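Local atomic coordinates of Maltose/maltodextrin transport permease homologue (Bdellovibrio bacteriovorus HD100, PDB entry 6FFL), a protein that probably binds maltose and longer maltodextrins such as maltotriose through this domain, a solute-binding domain fused to the membrane-spanning subunit of an ABC transporter. Residues Ser66-Pro71 / Met341-Val347. Numbering follows the deposited sequence.
Sequences SDQVGP and MPVTPEV. With GLC (alpha-D-glucopyranose), chain B.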
loop_
_atom_site.group_PDB
_atom_site.type_symbol
_atom_site.label_atom_id
_atom_site.label_comp_id
_atom_site.label_asym_id
_atom_site.label_seq_id
_atom_site.Cartn_x
_atom_site.Cartn_y
_atom_site.Cartn_z
ATOM N N SER A 66 7.400 0.824 -2.550
ATOM C CA SER A 66 8.529 0.500 -3.409
ATOM C C SER A 66 8.404 1.051 -4.824
ATOM O O SER A 66 9.437 1.223 -5.476
ATOM C CB SER A 66 8.742 -1.008 -3.454
ATOM O OG SER A 66 7.551 -1.663 -3.770
ATOM N N ASP A 67 7.189 1.347 -5.324
ATOM C CA ASP A 67 7.161 1.890 -6.677
ATOM C C ASP A 67 7.708 3.308 -6.750
ATOM O O ASP A 67 7.911 3.814 -7.862
ATOM C CB ASP A 67 5.752 1.801 -7.304
ATOM C CG ASP A 67 4.682 2.538 -6.508
ATOM O OD1 ASP A 67 3.782 3.136 -7.143
ATOM O OD2 ASP A 67 4.701 2.461 -5.258
ATOM N N GLN A 68 8.017 3.951 -5.628
ATOM C CA GLN A 68 8.635 5.259 -5.813
ATOM C C GLN A 68 10.098 5.148 -6.245
ATOM O O GLN A 68 10.691 6.162 -6.628
ATOM C CB GLN A 68 8.450 6.132 -4.564
ATOM C CG GLN A 68 9.162 5.709 -3.333
ATOM C CD GLN A 68 8.658 6.439 -2.088
ATOM O OE1 GLN A 68 7.541 6.956 -2.045
ATOM N NE2 GLN A 68 9.494 6.487 -1.076
ATOM N N VAL A 69 10.651 3.932 -6.300
ATOM C CA VAL A 69 12.044 3.749 -6.726
ATOM C C VAL A 69 12.252 4.258 -8.151
ATOM O O VAL A 69 13.219 4.981 -8.435
ATOM C CB VAL A 69 12.447 2.268 -6.601
ATOM C CG1 VAL A 69 13.671 1.976 -7.449
ATOM C CG2 VAL A 69 12.702 1.912 -5.148
ATOM N N GLY A 70 11.377 3.863 -9.072
ATOM C CA GLY A 70 11.517 4.214 -10.473
ATOM C C GLY A 70 11.663 5.704 -10.704
ATOM O O GLY A 70 12.650 6.168 -11.285
ATOM N N PRO A 71 10.674 6.484 -10.259
ATOM C CA PRO A 71 10.774 7.942 -10.423
ATOM C C PRO A 71 11.954 8.541 -9.679
ATOM O O PRO A 71 12.668 9.386 -10.234
ATOM C CB PRO A 71 9.436 8.448 -9.871
ATOM C CG PRO A 71 8.494 7.283 -10.030
ATOM C CD PRO A 71 9.343 6.069 -9.766
ATOM N N MET A 341 4.744 -5.809 -6.642
ATOM C CA MET A 341 4.583 -4.408 -6.993
ATOM C C MET A 341 5.596 -4.022 -8.069
ATOM O O MET A 341 6.803 -4.219 -7.866
ATOM C CB MET A 341 4.787 -3.533 -5.756
ATOM C CG MET A 341 4.724 -2.032 -6.018
ATOM S SD MET A 341 3.004 -1.541 -6.352
ATOM C CE MET A 341 2.759 -0.252 -5.132
ATOM N N PRO A 342 5.165 -3.497 -9.214
ATOM C CA PRO A 342 6.138 -3.004 -10.199
ATOM C C PRO A 342 6.686 -1.655 -9.758
ATOM O O PRO A 342 6.011 -0.883 -9.078
ATOM C CB PRO A 342 5.315 -2.894 -11.490
ATOM C CG PRO A 342 3.911 -2.651 -11.030
ATOM C CD PRO A 342 3.770 -3.385 -9.692
ATOM N N VAL A 343 7.947 -1.384 -10.113
ATOM C CA VAL A 343 8.621 -0.187 -9.620
ATOM C C VAL A 343 9.184 0.689 -10.729
ATOM O O VAL A 343 9.769 1.730 -10.434
ATOM C CB VAL A 343 9.735 -0.523 -8.603
ATOM C CG1 VAL A 343 9.188 -1.382 -7.446
ATOM C CG2 VAL A 343 10.934 -1.210 -9.298
ATOM N N THR A 344 9.027 0.314 -11.992
ATOM C CA THR A 344 9.541 1.146 -13.074
ATOM C C THR A 344 8.790 2.481 -13.115
ATOM O O THR A 344 7.643 2.572 -12.659
ATOM C CB THR A 344 9.384 0.437 -14.417
ATOM O OG1 THR A 344 7.998 0.149 -14.622
ATOM C CG2 THR A 344 10.171 -0.856 -14.434
ATOM N N PRO A 345 9.406 3.544 -13.645
ATOM C CA PRO A 345 8.728 4.852 -13.625
ATOM C C PRO A 345 7.450 4.863 -14.444
ATOM O O PRO A 345 6.556 5.671 -14.169
ATOM C CB PRO A 345 9.786 5.817 -14.188
ATOM C CG PRO A 345 10.756 4.951 -14.907
ATOM C CD PRO A 345 10.770 3.633 -14.209
ATOM N N GLU A 346 7.326 3.960 -15.424
ATOM C CA GLU A 346 6.115 3.879 -16.223
ATOM C C GLU A 346 4.888 3.617 -15.356
ATOM O O GLU A 346 3.779 4.030 -15.719
ATOM C CB GLU A 346 6.263 2.782 -17.279
ATOM C CG GLU A 346 7.187 3.149 -18.454
ATOM C CD GLU A 346 8.680 2.953 -18.189
ATOM O OE1 GLU A 346 9.081 2.592 -17.066
ATOM O OE2 GLU A 346 9.472 3.164 -19.134
ATOM N N VAL A 347 5.064 2.943 -14.217
ATOM C CA VAL A 347 3.930 2.618 -13.349
ATOM C C VAL A 347 3.292 3.885 -12.803
ATOM O O VAL A 347 2.075 3.940 -12.581
ATOM C CB VAL A 347 4.386 1.682 -12.208
ATOM C CG1 VAL A 347 3.253 1.429 -11.224
ATOM C CG2 VAL A 347 4.882 0.380 -12.777
HETATM C C1 GLC B . 0.007 2.878 -4.184
HETATM C C2 GLC B . 1.343 3.287 -4.806
HETATM C C3 GLC B . 1.293 4.769 -5.194
HETATM C C4 GLC B . 0.125 5.022 -6.132
HETATM C C5 GLC B . -1.183 4.544 -5.484
HETATM C C6 GLC B . -2.322 4.598 -6.497
HETATM O O2 GLC B . 2.435 3.031 -3.900
HETATM O O3 GLC B . 2.517 5.148 -5.861
HETATM O O4 GLC B . 0.046 6.428 -6.411
HETATM O O5 GLC B . -1.043 3.169 -5.110
HETATM O O6 GLC B . -3.609 4.415 -5.869
HETATM O O HOH W 1 6.860 4.003 -10.398
#
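D67 and M341 meet at the sugar: the methyl CE of M341 sits over the face of the D67 carboxylate, 3.3 Å from D67 OD2. M341 sends CG away from its own backbone N (chi1 177°) and then bends, and this unbranched chain lets an apolar methyl flank the bond from glucose O2 to D67 OD2. D67 folds CG back between its N and carbonyl carbon (chi1 59°), which presents both oxygens to one glucose. The glucose O3 donates to D67 OD1 and its O2 to D67 OD2, each at 2.7 Å, so the two bonds should fix the turn of the carboxylate; W351 adds a weak bond to OD1. D67 CB lies 3.2 Å from P342 O, a buried carbonyl with no hydrogen-bonding partner. Branched V343 packs between V69 and the S66 carbonyl, its CG1 3.3 Å from S66 O. G70 lets the segments close in, since a CB on its CA would run into V343 O; G70 N is 3.0 Å from V343 O. The compact P345 ring fits against that bare CA, P345 CD 3.9 Å from G70 CA. One water donates to D67 O and T344 O, linking two carbonyls that cannot bond each other. Two segments far apart in sequence, a 3-10 turn after strand 61-65 and the loop before helix 346-362, thus bring D67 and M341 to the maltodextrin pocket of a periplasmic-binding-protein fold.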